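Proline dehydrogenase (Bradyrhizobium japonicum USDA 110, PDB 3HAZ) probably oxidises proline to glutamate in two steps, using an FAD-dependent proline dehydrogenase and an NAD-dependent 1-pyrroline-5-carboxylate dehydrogenase joined in one chain. Local coordinates at residues A561-A564 against G565-T569; N901-R904 against V905-I909; T671-M675 against A676-V680; A68-T71 against K72-L75. One frame throughout, in Å; residues are numbered along the deposited sequence.

Contact 1 of 4, residues A561-A564 against G565-T569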
loop_
_atom_site.group_PDB
_atom_site.type_symbol
_atom_site.label_atom_id
_atom_site.label_comp_id
_atom_site.label_asym_id
_atom_site.label_seq_id
_atom_site.Cartn_x
_atom_site.Cartn_y
_atom_site.Cartn_z
ATOM N N ALA A 561 40.091 29.812 -9.354
ATOM C CA ALA A 561 39.426 30.158 -10.605
ATOM C C ALA A 561 38.498 29.047 -11.090
ATOM O O ALA A 561 37.467 29.311 -11.716
ATOM C CB ALA A 561 40.451 30.496 -11.679
ATOM N N GLY A 562 38.864 27.801 -10.802
ATOM C CA GLY A 562 38.101 26.669 -11.290
ATOM C C GLY A 562 36.899 26.336 -10.425
ATOM O O GLY A 562 36.047 25.538 -10.817
ATOM N N PHE A 563 36.833 26.952 -9.248
ATOM C CA PHE A 563 35.780 26.667 -8.278
ATOM C C PHE A 563 34.393 27.043 -8.796
ATOM O O PHE A 563 33.445 26.279 -8.634
ATOM C CB PHE A 563 36.070 27.370 -6.945
ATOM C CG PHE A 563 34.869 27.479 -6.035
ATOM C CD1 PHE A 563 34.353 26.357 -5.403
ATOM C CD2 PHE A 563 34.272 28.707 -5.800
ATOM C CE1 PHE A 563 33.249 26.456 -4.566
ATOM C CE2 PHE A 563 33.173 28.816 -4.960
ATOM C CZ PHE A 563 32.662 27.683 -4.341
ATOM N N ALA A 564 34.283 28.214 -9.422
ATOM C CA ALA A 564 33.001 28.701 -9.950
ATOM C C ALA A 564 32.284 27.684 -10.843
ATOM O O ALA A 564 31.102 27.393 -10.647
ATOM C CB ALA A 564 33.200 30.024 -10.705
ATOM N N GLY A 565 32.998 27.155 -11.831
ATOM C CA GLY A 565 32.428 26.163 -12.726
ATOM C C GLY A 565 32.180 24.793 -12.097
ATOM O O GLY A 565 31.164 24.149 -12.373
ATOM N N TRP A 566 33.105 24.325 -11.262
ATOM C CA TRP A 566 32.936 23.008 -10.651
ATOM C C TRP A 566 31.764 23.015 -9.683
ATOM O O TRP A 566 30.924 22.120 -9.705
ATOM C CB TRP A 566 34.207 22.546 -9.930
ATOM C CG TRP A 566 34.079 21.177 -9.342
ATOM C CD1 TRP A 566 34.193 20.835 -8.023
ATOM C CD2 TRP A 566 33.790 19.961 -10.046
ATOM N NE1 TRP A 566 34.000 19.484 -7.867
ATOM C CE2 TRP A 566 33.756 18.924 -9.093
ATOM C CE3 TRP A 566 33.564 19.650 -11.390
ATOM C CZ2 TRP A 566 33.507 17.597 -9.440
ATOM C CZ3 TRP A 566 33.315 18.334 -11.735
ATOM C CH2 TRP A 566 33.292 17.321 -10.765
ATOM N N SER A 567 31.707 24.040 -8.842
ATOM C CA SER A 567 30.641 24.150 -7.860
ATOM C C SER A 567 29.272 24.148 -8.533
ATOM O O SER A 567 28.296 23.681 -7.952
ATOM C CB SER A 567 30.802 25.426 -7.037
ATOM O OG SER A 567 30.520 26.564 -7.833
ATOM N N ARG A 568 29.207 24.677 -9.754
ATOM C CA ARG A 568 27.942 24.793 -10.473
ATOM C C ARG A 568 27.678 23.610 -11.403
ATOM O O ARG A 568 26.628 23.537 -12.050
ATOM C CB ARG A 568 27.889 26.111 -11.255
ATOM C CG ARG A 568 27.756 27.336 -10.368
ATOM C CD ARG A 568 28.022 28.627 -11.136
ATOM N NE ARG A 568 27.833 29.799 -10.283
ATOM C CZ ARG A 568 28.696 30.200 -9.352
ATOM N NH1 ARG A 568 28.433 31.276 -8.622
ATOM N NH2 ARG A 568 29.823 29.527 -9.149
ATOM N N THR A 569 28.630 22.687 -11.482
ATOM C CA THR A 569 28.389 21.430 -12.184
ATOM C C THR A 569 27.359 20.586 -11.417
ATOM O O THR A 569 27.479 20.404 -10.208
ATOM C CB THR A 569 29.699 20.653 -12.376
ATOM O OG1 THR A 569 30.590 21.435 -13.182
ATOM C CG2 THR A 569 29.442 19.308 -13.053
#

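Contact 2 of 4, residues N901-R904 against V905-I909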
loop_
_atom_site.group_PDB
_atom_site.type_symbol
_atom_site.label_atom_id
_atom_site.label_comp_id
_atom_site.label_asym_id
_atom_site.label_seq_id
_atom_site.Cartn_x
_atom_site.Cartn_y
_atom_site.Cartn_z
ATOM N N ASN A 901 38.846 -3.966 39.470
ATOM C CA ASN A 901 39.485 -2.691 39.138
ATOM C C ASN A 901 39.245 -2.185 37.718
ATOM O O ASN A 901 40.018 -1.365 37.215
ATOM C CB ASN A 901 40.991 -2.769 39.391
ATOM C CG ASN A 901 41.339 -2.684 40.861
ATOM O OD1 ASN A 901 40.574 -2.141 41.660
ATOM N ND2 ASN A 901 42.502 -3.217 41.228
ATOM N N LEU A 902 38.182 -2.658 37.071
ATOM C CA LEU A 902 37.870 -2.185 35.724
ATOM C C LEU A 902 37.762 -0.659 35.684
ATOM O O LEU A 902 38.161 -0.029 34.705
ATOM C CB LEU A 902 36.587 -2.819 35.187
ATOM C CG LEU A 902 36.130 -2.291 33.818
ATOM C CD1 LEU A 902 37.114 -2.678 32.716
ATOM C CD2 LEU A 902 34.739 -2.786 33.489
ATOM N N GLU A 903 37.225 -0.070 36.750
ATOM C CA GLU A 903 37.105 1.383 36.832
ATOM C C GLU A 903 38.460 2.039 36.595
ATOM O O GLU A 903 38.580 2.982 35.818
ATOM C CB GLU A 903 36.559 1.806 38.194
ATOM C CG GLU A 903 36.556 3.316 38.409
ATOM C CD GLU A 903 35.648 4.041 37.432
ATOM O OE1 GLU A 903 34.740 3.392 36.867
ATOM O OE2 GLU A 903 35.840 5.258 37.230
ATOM N N ARG A 904 39.473 1.521 37.279
ATOM C CA ARG A 904 40.845 1.989 37.133
ATOM C C ARG A 904 41.292 1.909 35.674
ATOM O O ARG A 904 41.957 2.820 35.168
ATOM C CB ARG A 904 41.776 1.153 38.019
ATOM C CG ARG A 904 43.065 1.844 38.418
ATOM C CD ARG A 904 43.552 1.340 39.770
ATOM N NE ARG A 904 44.551 0.277 39.667
ATOM C CZ ARG A 904 44.891 -0.526 40.672
ATOM N NH1 ARG A 904 45.820 -1.459 40.497
ATOM N NH2 ARG A 904 44.297 -0.403 41.853
ATOM N N VAL A 905 40.922 0.817 35.006
ATOM C CA VAL A 905 41.273 0.613 33.604
ATOM C C VAL A 905 40.623 1.675 32.725
ATOM O O VAL A 905 41.256 2.232 31.834
ATOM C CB VAL A 905 40.821 -0.771 33.105
ATOM C CG1 VAL A 905 40.916 -0.851 31.582
ATOM C CG2 VAL A 905 41.645 -1.877 33.773
ATOM N N LEU A 906 39.349 1.940 32.987
ATOM C CA LEU A 906 38.591 2.923 32.231
ATOM C C LEU A 906 39.122 4.342 32.459
ATOM O O LEU A 906 39.207 5.128 31.518
ATOM C CB LEU A 906 37.106 2.812 32.574
ATOM C CG LEU A 906 36.470 1.484 32.147
ATOM C CD1 LEU A 906 35.145 1.244 32.854
ATOM C CD2 LEU A 906 36.297 1.441 30.639
ATOM N N ARG A 907 39.495 4.663 33.697
ATOM C CA ARG A 907 40.150 5.939 33.971
ATOM C C ARG A 907 41.478 6.038 33.222
ATOM O O ARG A 907 41.798 7.074 32.651
ATOM C CB ARG A 907 40.389 6.136 35.469
ATOM C CG ARG A 907 39.128 6.339 36.288
ATOM C CD ARG A 907 39.457 6.966 37.635
ATOM N NE ARG A 907 38.373 6.813 38.604
ATOM C CZ ARG A 907 38.385 5.941 39.608
ATOM N NH1 ARG A 907 39.430 5.140 39.782
ATOM N NH2 ARG A 907 37.355 5.869 40.440
ATOM N N ALA A 908 42.254 4.959 33.232
ATOM C CA ALA A 908 43.516 4.924 32.496
ATOM C C ALA A 908 43.313 5.230 31.007
ATOM O O ALA A 908 44.137 5.887 30.377
ATOM C CB ALA A 908 44.192 3.575 32.669
ATOM N N ILE A 909 42.217 4.740 30.441
ATOM C CA ILE A 909 41.942 4.979 29.033
ATOM C C ILE A 909 41.504 6.429 28.811
ATOM O O ILE A 909 41.935 7.080 27.857
ATOM C CB ILE A 909 40.876 4.007 28.495
ATOM C CG1 ILE A 909 41.385 2.568 28.576
ATOM C CG2 ILE A 909 40.511 4.349 27.053
ATOM C CD1 ILE A 909 40.296 1.519 28.352
#

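Contact 3 of 4, residues T671-M675 against A676-V680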
loop_
_atom_site.group_PDB
_atom_site.type_symbol
_atom_site.label_atom_id
_atom_site.label_comp_id
_atom_site.label_asym_id
_atom_site.label_seq_id
_atom_site.Cartn_x
_atom_site.Cartn_y
_atom_site.Cartn_z
ATOM N N THR A 671 38.011 13.269 -3.015
ATOM C CA THR A 671 36.719 13.053 -3.658
ATOM C C THR A 671 35.558 13.583 -2.816
ATOM O O THR A 671 34.541 13.999 -3.358
ATOM C CB THR A 671 36.470 11.564 -3.995
ATOM O OG1 THR A 671 36.512 10.779 -2.794
ATOM C CG2 THR A 671 37.510 11.049 -4.987
ATOM N N ALA A 672 35.706 13.575 -1.497
ATOM C CA ALA A 672 34.681 14.159 -0.639
ATOM C C ALA A 672 34.544 15.652 -0.924
ATOM O O ALA A 672 33.443 16.144 -1.161
ATOM C CB ALA A 672 35.008 13.934 0.816
ATOM N N ALA A 673 35.671 16.363 -0.885
ATOM C CA ALA A 673 35.708 17.803 -1.150
ATOM C C ALA A 673 35.164 18.114 -2.541
ATOM O O ALA A 673 34.318 18.996 -2.707
ATOM C CB ALA A 673 37.139 18.328 -1.004
ATOM N N LEU A 674 35.655 17.381 -3.535
ATOM C CA LEU A 674 35.168 17.498 -4.905
ATOM C C LEU A 674 33.668 17.241 -5.011
ATOM O O LEU A 674 32.942 17.995 -5.679
ATOM C CB LEU A 674 35.919 16.530 -5.821
ATOM C CG LEU A 674 37.366 16.866 -6.169
ATOM C CD1 LEU A 674 38.023 15.679 -6.868
ATOM C CD2 LEU A 674 37.455 18.140 -7.026
ATOM N N MET A 675 33.192 16.182 -4.360
ATOM C CA MET A 675 31.774 15.833 -4.449
ATOM C C MET A 675 30.893 16.954 -3.902
ATOM O O MET A 675 29.801 17.208 -4.418
ATOM C CB MET A 675 31.466 14.509 -3.739
ATOM C CG MET A 675 30.016 14.059 -3.902
ATOM S SD MET A 675 29.597 13.625 -5.613
ATOM C CE MET A 675 28.012 14.450 -5.767
ATOM N N ALA A 676 31.374 17.630 -2.865
ATOM C CA ALA A 676 30.616 18.711 -2.241
ATOM C C ALA A 676 30.602 19.986 -3.087
ATOM O O ALA A 676 29.896 20.941 -2.764
ATOM C CB ALA A 676 31.159 19.005 -0.862
ATOM N N GLY A 677 31.385 19.996 -4.162
ATOM C CA GLY A 677 31.393 21.118 -5.083
ATOM C C GLY A 677 32.568 22.063 -4.891
ATOM O O GLY A 677 32.566 23.180 -5.399
ATOM N N ASN A 678 33.570 21.617 -4.143
ATOM C CA ASN A 678 34.788 22.394 -3.948
ATOM C C ASN A 678 35.850 22.033 -4.970
ATOM O O ASN A 678 35.907 20.896 -5.437
ATOM C CB ASN A 678 35.368 22.113 -2.567
ATOM C CG ASN A 678 34.384 22.376 -1.460
ATOM O OD1 ASN A 678 34.161 23.524 -1.087
ATOM N ND2 ASN A 678 33.797 21.306 -0.909
ATOM N N SER A 679 36.699 22.995 -5.313
ATOM C CA SER A 679 37.936 22.658 -6.002
ATOM C C SER A 679 38.948 22.265 -4.930
ATOM O O SER A 679 38.760 22.570 -3.746
ATOM C CB SER A 679 38.441 23.826 -6.857
ATOM O OG SER A 679 38.684 24.972 -6.066
ATOM N N VAL A 680 40.008 21.574 -5.327
ATOM C CA VAL A 680 40.949 21.049 -4.352
ATOM C C VAL A 680 42.412 21.245 -4.743
ATOM O O VAL A 680 42.796 21.046 -5.899
ATOM C CB VAL A 680 40.693 19.545 -4.099
ATOM C CG1 VAL A 680 41.639 19.010 -3.038
ATOM C CG2 VAL A 680 39.245 19.319 -3.690
#

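Contact 4 of 4, residues A68-T71 against K72-L75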
loop_
_atom_site.group_PDB
_atom_site.type_symbol
_atom_site.label_atom_id
_atom_site.label_comp_id
_atom_site.label_asym_id
_atom_site.label_seq_id
_atom_site.Cartn_x
_atom_site.Cartn_y
_atom_site.Cartn_z
ATOM N N ALA A 68 14.749 -22.805 26.612
ATOM C CA ALA A 68 14.753 -21.724 25.633
ATOM C C ALA A 68 16.030 -20.884 25.744
ATOM O O ALA A 68 15.981 -19.654 25.868
ATOM C CB ALA A 68 13.508 -20.852 25.791
ATOM N N LEU A 69 17.174 -21.560 25.687
ATOM C CA LEU A 69 18.474 -20.904 25.814
ATOM C C LEU A 69 19.046 -20.435 24.478
ATOM O O LEU A 69 18.981 -21.147 23.479
ATOM C CB LEU A 69 19.489 -21.862 26.445
ATOM C CG LEU A 69 19.154 -22.570 27.761
ATOM C CD1 LEU A 69 20.237 -23.600 28.087
ATOM C CD2 LEU A 69 18.987 -21.573 28.902
ATOM N N SER A 70 19.639 -19.250 24.474
ATOM C CA SER A 70 20.489 -18.838 23.364
ATOM C C SER A 70 21.743 -19.718 23.332
ATOM O O SER A 70 22.036 -20.427 24.298
ATOM C CB SER A 70 20.893 -17.378 23.531
ATOM O OG SER A 70 21.763 -17.221 24.644
ATOM N N THR A 71 22.482 -19.675 22.226
ATOM C CA THR A 71 23.746 -20.388 22.145
ATOM C C THR A 71 24.724 -19.888 23.209
ATOM O O THR A 71 25.481 -20.675 23.781
ATOM C CB THR A 71 24.388 -20.263 20.748
ATOM O OG1 THR A 71 24.578 -18.881 20.429
ATOM C CG2 THR A 71 23.490 -20.894 19.696
ATOM N N LYS A 72 24.702 -18.583 23.482
ATOM C CA LYS A 72 25.588 -18.019 24.495
ATOM C C LYS A 72 25.253 -18.560 25.884
ATOM O O LYS A 72 26.144 -18.834 26.690
ATOM C CB LYS A 72 25.511 -16.490 24.519
ATOM C CG LYS A 72 26.510 -15.860 25.491
ATOM C CD LYS A 72 26.007 -14.551 26.076
ATOM C CE LYS A 72 25.853 -13.496 25.011
ATOM N NZ LYS A 72 27.168 -13.065 24.490
ATOM N N GLU A 73 23.963 -18.701 26.164
ATOM C CA GLU A 73 23.520 -19.188 27.463
ATOM C C GLU A 73 23.835 -20.670 27.631
ATOM O O GLU A 73 24.251 -21.115 28.704
ATOM C CB GLU A 73 22.024 -18.923 27.644
ATOM C CG GLU A 73 21.723 -17.455 27.871
ATOM C CD GLU A 73 20.246 -17.131 27.793
ATOM O OE1 GLU A 73 19.485 -17.904 27.170
ATOM O OE2 GLU A 73 19.853 -16.091 28.352
ATOM N N GLY A 74 23.634 -21.429 26.563
ATOM C CA GLY A 74 23.996 -22.830 26.566
ATOM C C GLY A 74 25.484 -22.974 26.839
ATOM O O GLY A 74 25.901 -23.811 27.636
ATOM N N LEU A 75 26.287 -22.157 26.166
ATOM C CA LEU A 75 27.736 -22.220 26.318
ATOM C C LEU A 75 28.149 -21.918 27.753
ATOM O O LEU A 75 28.969 -22.631 28.332
ATOM C CB LEU A 75 28.443 -21.265 25.343
ATOM C CG LEU A 75 29.974 -21.400 25.354
ATOM C CD1 LEU A 75 30.561 -21.284 23.955
ATOM C CD2 LEU A 75 30.610 -20.386 26.299
#

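Contact 1 of 4, residues A561-A564 against G565-T569
Gly562 to Ser567 form the last turn and a half of helix 549-567, and two regular i to i+4 bonds run through them: Trp566 N to Gly562 O at 3.2 Å and Ser567 N to Phe563 O at 2.8 Å. After that the regular pattern breaks down. Arg568 N is only weakly bonded to Ala564 O, and the firmer donor to this carbonyl is the side chain of the same arginine. That chain runs extended from CG to NE, and its guanidinium then turns to Ala564 O; NH2 donates at 2.9 Å with the oxygen in the guanidinium plane, reaching it from the side, at a C=O...N angle of 109°. Ser567 OG approaches the same oxygen at 3.0 Å and lies equally far from Phe563 O, so its single proton has two acceptors within reach. What places the hydroxyl there is its chi1 of 70°, which sets OG between the backbone N and the carbonyl carbon. The same serine also covers a face of the Phe563 ring: CB makes an off-centre CH-pi contact, 4.1 Å from the centroid, and OG lies above the rim. Thr569 OG1 turns back to Gly565 O at 2.9 Å and ties the departing chain to the helix end. Around this C-terminus, the Trp566 indole packs on Ile704, Pro705 and Ala708 and its NE1 bonds to Leu674 O at the end of helix 664-675, while Arg568 NE forms a salt bridge to Asp933 of the second subunit, whose Gln936 packs against Phe563.

Contact 2 of 4, residues N901-R904 against V905-I909
Glu903 starts with CG anti to its backbone N (chi1 173°) and then bends at chi2 (63°), which carries its carboxylate along the helix towards Arg907; the arginine, CG beside its own N and the chain extended to NE, comes to meet it one turn on. The two side chains do not pair plane to plane. Glu903 CG sits 3.3 Å above the plane of the Arg907 guanidinium, towards its rim, and OE2 is 3.3 Å from Arg907 NE. Because OE2 stands well out of the guanidinium plane and no N-H points at it, the salt bridge rests on charge alone; carboxylate and guanidinium are turned 71° apart. OE2 has a second cationic partner, Arg934 NH1 of helix 925-934. This is an i to i+4 ion pair on the first turns of helix 902-911, which packs on strands 797-803 and 765-769 of the aldehyde dehydrogenase part through Val905 and Ile909. With an alanine here, Arg907 and Arg934, which touch, would probably lose the carboxylate that offsets their two positive charges. On another side of the helix Leu902 CG rests 3.8 Å from Leu906 CD1, and Leu902 CD1 comes to 4.2 Å from Val905 CB. Leu906 packs in turn on Val935.

Contact 3 of 4, residues T671-M675 against A676-V680
Gly677 N bonds to Leu674 O at 3.0 Å and Asn678 N to Ala673 O at 3.1 Å, the two backward bonds of a Schellman motif that closes helix 664-675. Gly677 makes the turn with a positive phi of 101°, where a side chain would jam against the preceding carbonyl. The motif lies within a beta-alpha-beta unit, turning the chain from the helix into strand 679-683, parallel to strand 641-656. Asn678 reinforces the cap with its side chain: chi1 of -56° keeps CG beside its own N, and with the turn of the amide at chi2 ND2 reaches Ala673 O at 3.0 Å, that oxygen lying close to the amide plane. One carbonyl at the helix end is thus gripped by two donors of a single residue. OD1, at the other end, accepts from the backbone N of Arg650 and Gly651; ND2 has a second acceptor in Phe977 O. With an alanine in place of Asn678, those two backbone N-H groups of strand 641-656 would probably be left without their acceptor, Phe977 O without this donor, and Ala673 O with one donor fewer. Val680 points back at the helix, and its CG2 packs on Ala673 CB at 3.6 Å and on Leu674 CG, crossing the leucine at about a right angle. Leu674 CA also directs its hydrogen at Asn678 O, 3.5 Å away and nearly straight, at 167°.

Contact 4 of 4, residues A68-T71 against K72-L75
Glu73 reaches back across the start of helix 71-85 to Ser70, and each of its atoms can be followed there. CB passes 3.5 Å from Ser70 OG, and CG, lying beside the backbone N at a chi1 of -72°, comes closer to the same OG at 3.2 Å. Past CG the chain is extended, and CD stays 3.5 Å from Ser70 OG. At the tip OE1 accepts from Ser70 N at 3.0 Å in a fairly straight bond, met on the anti side and 32° out of the carboxylate plane. It also lies close to Leu69 CA. The other oxygen, OE2, forms a salt bridge with Arg148 of helix 140-149, which holds the carboxylate from its far end. Ser70 returns the grip. Its OG, between N and the carbonyl carbon at chi1 68°, accepts from Glu73 N at 3.1 Å, and its O accepts from Gly74 N at 2.9 Å. Leu69 crosses Glu73 at a slant, its CD1 4.1 Å from Gly74 CA, and packs on Leu145 as well as on Met63 and Leu64 of helix 60-66. The remaining polar ends point elsewhere: Thr71 OG1 bonds to Ala989 O of the second subunit and Lys72 NZ to Arg923 O. Two reciprocal bonds, serine hydroxyl to glutamate N-H and glutamate carboxylate to serine N-H, make a capping box with Ser70 as N-cap, here starting helix 71-85 directly after helix 60-66, in the region that belongs to the DNA-binding domain family of proline dehydrogenase.

Contacts 1 and 3 are neighbours, their centres about 10 Å apart: Phe563 CE1 comes to 3.4 Å from Gly677 O and Ser567 CB to 3.3 Å from the same Gly677 O, so the two helix ends pack directly on each other. Of these two, contact 3 lies nearer the NAD site; the side chain of Val680 is about 13 Å from the bound NAD and about 9 Å from that of Lys683, an NAD-binding residue. Contact 2 belongs to the same aldehyde dehydrogenase range but stands about 42 Å from contact 3, centre to centre. Contact 4 lies in a different range, with the Thr71 side chain about 13 Å from the bound FAD.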